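PDB 7BVE: integral membrane indolylacetylinositol arabinosyltransferase EmbC from Mycolicibacterium smegmatis, which probably transfers arabinose units in the polymerisation of cell-wall arabinan, as an integral membrane glycosyltransferase of the emb family. Local coordinates for residues P987-L992 and L1040-P1045; L737-A742 and P946-L951. One frame throughout, in Å; residues are numbered along the deposited sequence.

Overall arrangement
Both contacts lie in the EmbC C-terminal domain, after the last predicted transmembrane helix, and both belong to one mixed sheet. Following the chain, strand 736-738 comes first; about 200 residues later, after the whole of a separate antiparallel sheet, 946-951 returns to it and closes interaction 2 at one border of the mixed sheet. The chain then runs through helix 951-954 and strand 961-963 to 987-992, and interaction 1 closes a second, shorter loop when 1040-1045 pairs with it. The two loops follow in series, without crossing. Strand 1020-1029 lies between the contacts, whose centres are about 16 Å apart, and Leu-1040 packs against Val-738 and Leu-951.

Interaction 1 of 2, residues P987-L992 and L1040-P1045; sequences PKWRIL and LQRLTP
Trp-989 and Arg-1042 face each other as a non-hydrogen-bonded pair of two antiparallel strands inside the mixed sheet of the EmbC C-terminal domain. With CG anti to its carbonyl carbon (chi1 -64°), the indole leans across the neighbouring strand and meets the aliphatic root of Arg-1042, CZ3 of Trp-989 lying 3.5 Å from CG of Arg-1042; the far end of this arginine makes a weak hydrogen bond from NH2 to Ser-1023. Further along the same face, Leu-1040 crosses the indole obliquely and also reaches Ile-991, its CD1 lying 3.8 Å from Ile-991 CG1. Ile-991 in turn touches Val-961 and Leu-963 on the next strand.

On the other face, Arg-990 and Gln-1041 run side by side and point the same way. Their guanidinium and amide planes stand 77° apart, and it is the aliphatic CD of Arg-990 that lies 3.9 Å from OE1 of Gln-1041; no hydrogen bond forms. Leu-992 CG lies over one face of that guanidinium, toward its rim, while Leu-992 CD1 borders the Gln-1041 amide. Pro-987 and Leu-1043 pack CG against CD1.

Between the two faces, Arg-990 and Gln-1041 exchange two backbone hydrogen bonds. Leu-1043 N continues the pairing to Lys-988 O at 3.2 Å.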
loop_
_atom_site.group_PDB
_atom_site.type_symbol
_atom_site.label_atom_id
_atom_site.label_comp_id
_atom_site.label_asym_id
_atom_site.label_seq_id
_atom_site.Cartn_x
_atom_site.Cartn_y
_atom_site.Cartn_z
ATOM N N PRO A 987 -25.482 6.640 28.435
ATOM C CA PRO A 987 -24.378 6.136 29.248
ATOM C C PRO A 987 -23.854 7.188 30.217
ATOM O O PRO A 987 -24.184 8.369 30.141
ATOM C CB PRO A 987 -23.325 5.774 28.203
ATOM C CG PRO A 987 -23.607 6.633 27.082
ATOM C CD PRO A 987 -25.082 6.807 27.032
ATOM N N LYS A 988 -23.025 6.725 31.150
ATOM C CA LYS A 988 -22.427 7.588 32.153
ATOM C C LYS A 988 -20.914 7.629 32.101
ATOM O O LYS A 988 -20.325 8.536 32.690
ATOM C CB LYS A 988 -22.844 7.145 33.560
ATOM C CG LYS A 988 -24.312 7.273 33.836
ATOM C CD LYS A 988 -24.633 6.855 35.252
ATOM C CE LYS A 988 -26.133 6.860 35.504
ATOM N NZ LYS A 988 -26.710 8.228 35.468
ATOM N N TRP A 989 -20.274 6.682 31.424
ATOM C CA TRP A 989 -18.828 6.562 31.381
ATOM C C TRP A 989 -18.427 6.225 29.957
ATOM O O TRP A 989 -19.269 5.925 29.116
ATOM C CB TRP A 989 -18.334 5.480 32.347
ATOM C CG TRP A 989 -18.607 5.754 33.793
ATOM C CD1 TRP A 989 -19.648 5.289 34.531
ATOM C CD2 TRP A 989 -17.813 6.542 34.678
ATOM N NE1 TRP A 989 -19.561 5.749 35.817
ATOM C CE2 TRP A 989 -18.438 6.521 35.931
ATOM C CE3 TRP A 989 -16.632 7.264 34.530
ATOM C CZ2 TRP A 989 -17.923 7.192 37.024
ATOM C CZ3 TRP A 989 -16.125 7.919 35.612
ATOM C CH2 TRP A 989 -16.768 7.888 36.841
ATOM N N ARG A 990 -17.133 6.268 29.683
ATOM C CA ARG A 990 -16.615 5.815 28.403
ATOM C C ARG A 990 -15.199 5.300 28.605
ATOM O O ARG A 990 -14.406 5.936 29.295
ATOM C CB ARG A 990 -16.618 6.931 27.365
ATOM C CG ARG A 990 -16.135 6.468 26.029
ATOM C CD ARG A 990 -15.965 7.574 25.048
ATOM N NE ARG A 990 -15.224 7.079 23.898
ATOM C CZ ARG A 990 -14.788 7.844 22.902
ATOM N NH1 ARG A 990 -15.014 9.146 22.919
ATOM N NH2 ARG A 990 -14.111 7.304 21.904
ATOM N N ILE A 991 -14.881 4.155 28.010
ATOM C CA ILE A 991 -13.553 3.562 28.097
ATOM C C ILE A 991 -12.959 3.502 26.698
ATOM O O ILE A 991 -13.594 2.992 25.772
ATOM C CB ILE A 991 -13.602 2.168 28.748
ATOM C CG1 ILE A 991 -14.112 2.288 30.177
ATOM C CG2 ILE A 991 -12.243 1.545 28.779
ATOM C CD1 ILE A 991 -14.480 0.998 30.796
ATOM N N LEU A 992 -11.748 4.021 26.547
ATOM C CA LEU A 992 -11.076 4.144 25.266
ATOM C C LEU A 992 -9.842 3.251 25.231
ATOM O O LEU A 992 -9.368 2.797 26.276
ATOM C CB LEU A 992 -10.648 5.594 25.004
ATOM C CG LEU A 992 -11.661 6.704 24.756
ATOM C CD1 LEU A 992 -12.180 7.287 26.049
ATOM C CD2 LEU A 992 -11.046 7.767 23.916
ATOM N N LEU A 1040 -10.220 6.900 30.523
ATOM C CA LEU A 1040 -11.577 6.883 31.044
ATOM C C LEU A 1040 -12.151 8.294 31.013
ATOM O O LEU A 1040 -11.431 9.269 31.219
ATOM C CB LEU A 1040 -11.591 6.349 32.475
ATOM C CG LEU A 1040 -12.906 6.213 33.234
ATOM C CD1 LEU A 1040 -13.788 5.177 32.591
ATOM C CD2 LEU A 1040 -12.652 5.881 34.673
ATOM N N GLN A 1041 -13.453 8.405 30.743
ATOM C CA GLN A 1041 -14.128 9.694 30.692
ATOM C C GLN A 1041 -15.438 9.639 31.462
ATOM O O GLN A 1041 -16.059 8.586 31.589
ATOM C CB GLN A 1041 -14.415 10.123 29.257
ATOM C CG GLN A 1041 -13.198 10.422 28.446
ATOM C CD GLN A 1041 -13.539 10.845 27.052
ATOM O OE1 GLN A 1041 -14.701 10.862 26.671
ATOM N NE2 GLN A 1041 -12.528 11.192 26.277
ATOM N N ARG A 1042 -15.856 10.794 31.973
ATOM C CA ARG A 1042 -17.205 11.001 32.487
ATOM C C ARG A 1042 -18.039 11.602 31.373
ATOM O O ARG A 1042 -17.530 12.394 30.581
ATOM C CB ARG A 1042 -17.226 11.936 33.694
ATOM C CG ARG A 1042 -16.725 11.339 34.964
ATOM C CD ARG A 1042 -16.697 12.339 36.096
ATOM N NE ARG A 1042 -15.665 13.343 35.875
ATOM C CZ ARG A 1042 -15.492 14.417 36.634
ATOM N NH1 ARG A 1042 -16.281 14.629 37.677
ATOM N NH2 ARG A 1042 -14.529 15.284 36.348
ATOM N N LEU A 1043 -19.308 11.236 31.312
ATOM C CA LEU A 1043 -20.224 11.819 30.345
ATOM C C LEU A 1043 -21.321 12.562 31.096
ATOM O O LEU A 1043 -22.067 11.958 31.868
ATOM C CB LEU A 1043 -20.799 10.741 29.433
ATOM C CG LEU A 1043 -19.779 10.025 28.551
ATOM C CD1 LEU A 1043 -20.457 8.963 27.735
ATOM C CD2 LEU A 1043 -19.047 10.971 27.652
ATOM N N THR A 1044 -21.409 13.868 30.873
ATOM C CA THR A 1044 -22.304 14.743 31.603
ATOM C C THR A 1044 -23.335 15.331 30.651
ATOM O O THR A 1044 -22.964 15.790 29.563
ATOM C CB THR A 1044 -21.511 15.874 32.270
ATOM O OG1 THR A 1044 -20.459 15.320 33.065
ATOM C CG2 THR A 1044 -22.405 16.709 33.164
ATOM N N PRO A 1045 -24.619 15.329 30.993
ATOM C CA PRO A 1045 -25.612 15.914 30.095
ATOM C C PRO A 1045 -25.529 17.428 30.081
ATOM O O PRO A 1045 -25.121 18.056 31.057
ATOM C CB PRO A 1045 -26.941 15.450 30.699
ATOM C CG PRO A 1045 -26.601 14.296 31.543
ATOM C CD PRO A 1045 -25.259 14.601 32.096
#

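Interaction 2 of 2, residues L737-A742 and P946-L951; sequences LVEQNA and PELRTL
Leu-737 and Leu-948 cross at about a right angle, CD1 of Leu-737 resting 3.8 Å from CD1 of Leu-948. The second methyl of Leu-948, CD2, lies at 3.8 Å from CB of Glu-739, so this leucine spans two residues of the facing segment. Glu-739 holds CG between its backbone N and carbonyl carbon (chi1 53°) and extends its carboxylate across Pro-946, where it packs on CB of Pro-946; OE2 is hydrogen-bonded to the Tyr-1028 hydroxyl. Val-738 points to the opposite side from this cluster and packs CG2 on CB of Leu-951, 4.0 Å away.

The backbone here is a short antiparallel pairing at the border of the mixed sheet, with strand 949-950 outermost. Val-738 and Arg-949 form its hydrogen-bonded pair, in which Arg-949 N reaches Val-738 O at 2.9 Å. Thr-950, paired with Leu-737 without hydrogen bonds, is both the last strand residue and the N-cap position of helix 951-954.

Toward solvent the fit is looser. The exposed side chains of Gln-740 and Arg-949 cross with amide and guanidinium planes 62° apart, and their nearest atoms, Gln-740 NE2 and Arg-949 NH1, are 3.9 Å from each other. Arg-949 NE has a long, weak ion pair with Glu-953 on the helix.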
loop_
_atom_site.group_PDB
_atom_site.type_symbol
_atom_site.label_atom_id
_atom_site.label_comp_id
_atom_site.label_asym_id
_atom_site.label_seq_id
_atom_site.Cartn_x
_atom_site.Cartn_y
_atom_site.Cartn_z
ATOM N N LEU A 737 -6.104 2.066 38.560
ATOM C CA LEU A 737 -6.370 2.914 39.709
ATOM C C LEU A 737 -6.945 4.243 39.244
ATOM O O LEU A 737 -6.486 4.812 38.255
ATOM C CB LEU A 737 -5.091 3.142 40.504
ATOM C CG LEU A 737 -4.473 1.874 41.068
ATOM C CD1 LEU A 737 -3.161 2.191 41.714
ATOM C CD2 LEU A 737 -5.400 1.239 42.059
ATOM N N VAL A 738 -7.957 4.729 39.952
ATOM C CA VAL A 738 -8.754 5.872 39.519
ATOM C C VAL A 738 -8.878 6.847 40.678
ATOM O O VAL A 738 -9.321 6.463 41.764
ATOM C CB VAL A 738 -10.155 5.434 39.041
ATOM C CG1 VAL A 738 -11.047 6.619 38.823
ATOM C CG2 VAL A 738 -10.067 4.644 37.759
ATOM N N GLU A 739 -8.497 8.104 40.460
ATOM C CA GLU A 739 -8.802 9.169 41.410
ATOM C C GLU A 739 -10.031 9.938 40.947
ATOM O O GLU A 739 -10.074 10.460 39.830
ATOM C CB GLU A 739 -7.618 10.101 41.642
ATOM C CG GLU A 739 -6.950 10.715 40.452
ATOM C CD GLU A 739 -5.985 11.785 40.883
ATOM O OE1 GLU A 739 -6.008 12.142 42.080
ATOM O OE2 GLU A 739 -5.182 12.246 40.048
ATOM N N GLN A 740 -11.041 9.984 41.808
ATOM C CA GLN A 740 -12.248 10.729 41.496
ATOM C C GLN A 740 -12.019 12.221 41.662
ATOM O O GLN A 740 -12.170 12.998 40.714
ATOM C CB GLN A 740 -13.382 10.253 42.394
ATOM C CG GLN A 740 -13.850 8.854 42.106
ATOM C CD GLN A 740 -14.914 8.410 43.072
ATOM O OE1 GLN A 740 -15.213 9.101 44.041
ATOM N NE2 GLN A 740 -15.505 7.261 42.810
ATOM N N ASN A 741 -11.644 12.640 42.866
ATOM C CA ASN A 741 -11.428 14.047 43.174
ATOM C C ASN A 741 -9.942 14.350 43.023
ATOM O O ASN A 741 -9.122 13.848 43.793
ATOM C CB ASN A 741 -11.911 14.354 44.588
ATOM C CG ASN A 741 -12.070 15.832 44.842
ATOM O OD1 ASN A 741 -11.885 16.651 43.945
ATOM N ND2 ASN A 741 -12.405 16.187 46.076
ATOM N N ALA A 742 -9.593 15.182 42.043
ATOM C CA ALA A 742 -8.203 15.545 41.797
ATOM C C ALA A 742 -7.718 16.691 42.671
ATOM O O ALA A 742 -6.624 17.204 42.433
ATOM C CB ALA A 742 -7.999 15.906 40.327
ATOM N N PRO A 946 -1.954 11.421 44.993
ATOM C CA PRO A 946 -3.357 11.083 44.765
ATOM C C PRO A 946 -3.838 9.934 45.632
ATOM O O PRO A 946 -3.069 9.054 46.021
ATOM C CB PRO A 946 -3.374 10.698 43.288
ATOM C CG PRO A 946 -2.003 10.317 42.979
ATOM C CD PRO A 946 -1.141 11.193 43.794
ATOM N N GLU A 947 -5.132 9.961 45.940
ATOM C CA GLU A 947 -5.805 8.907 46.690
ATOM C C GLU A 947 -6.605 8.077 45.700
ATOM O O GLU A 947 -7.606 8.550 45.154
ATOM C CB GLU A 947 -6.702 9.498 47.768
ATOM C CG GLU A 947 -5.941 10.226 48.842
ATOM C CD GLU A 947 -6.850 10.864 49.855
ATOM O OE1 GLU A 947 -8.078 10.837 49.643
ATOM O OE2 GLU A 947 -6.339 11.399 50.859
ATOM N N LEU A 948 -6.172 6.841 45.477
ATOM C CA LEU A 948 -6.599 6.050 44.336
ATOM C C LEU A 948 -7.536 4.924 44.759
ATOM O O LEU A 948 -7.374 4.324 45.822
ATOM C CB LEU A 948 -5.380 5.473 43.622
ATOM C CG LEU A 948 -4.407 6.523 43.096
ATOM C CD1 LEU A 948 -3.151 5.877 42.591
ATOM C CD2 LEU A 948 -5.037 7.322 42.004
ATOM N N ARG A 949 -8.527 4.652 43.912
ATOM C CA ARG A 949 -9.415 3.505 44.037
ATOM C C ARG A 949 -9.409 2.767 42.712
ATOM O O ARG A 949 -8.988 3.308 41.693
ATOM C CB ARG A 949 -10.847 3.916 44.382
ATOM C CG ARG A 949 -11.002 4.629 45.701
ATOM C CD ARG A 949 -12.443 5.028 45.932
ATOM N NE ARG A 949 -13.297 3.869 46.170
ATOM C CZ ARG A 949 -14.624 3.911 46.209
ATOM N NH1 ARG A 949 -15.263 5.055 46.015
ATOM N NH2 ARG A 949 -15.315 2.805 46.436
ATOM N N THR A 950 -9.879 1.527 42.718
ATOM C CA THR A 950 -9.868 0.773 41.476
ATOM C C THR A 950 -11.044 1.178 40.601
ATOM O O THR A 950 -12.004 1.794 41.058
ATOM C CB THR A 950 -9.897 -0.727 41.745
ATOM O OG1 THR A 950 -11.086 -1.067 42.457
ATOM C CG2 THR A 950 -8.714 -1.129 42.574
ATOM N N LEU A 951 -10.954 0.832 39.319
ATOM C CA LEU A 951 -12.014 1.175 38.380
ATOM C C LEU A 951 -13.270 0.347 38.600
ATOM O O LEU A 951 -14.353 0.786 38.223
ATOM C CB LEU A 951 -11.500 1.020 36.948
ATOM C CG LEU A 951 -12.287 1.431 35.707
ATOM C CD1 LEU A 951 -11.333 1.938 34.673
ATOM C CD2 LEU A 951 -13.044 0.265 35.127
#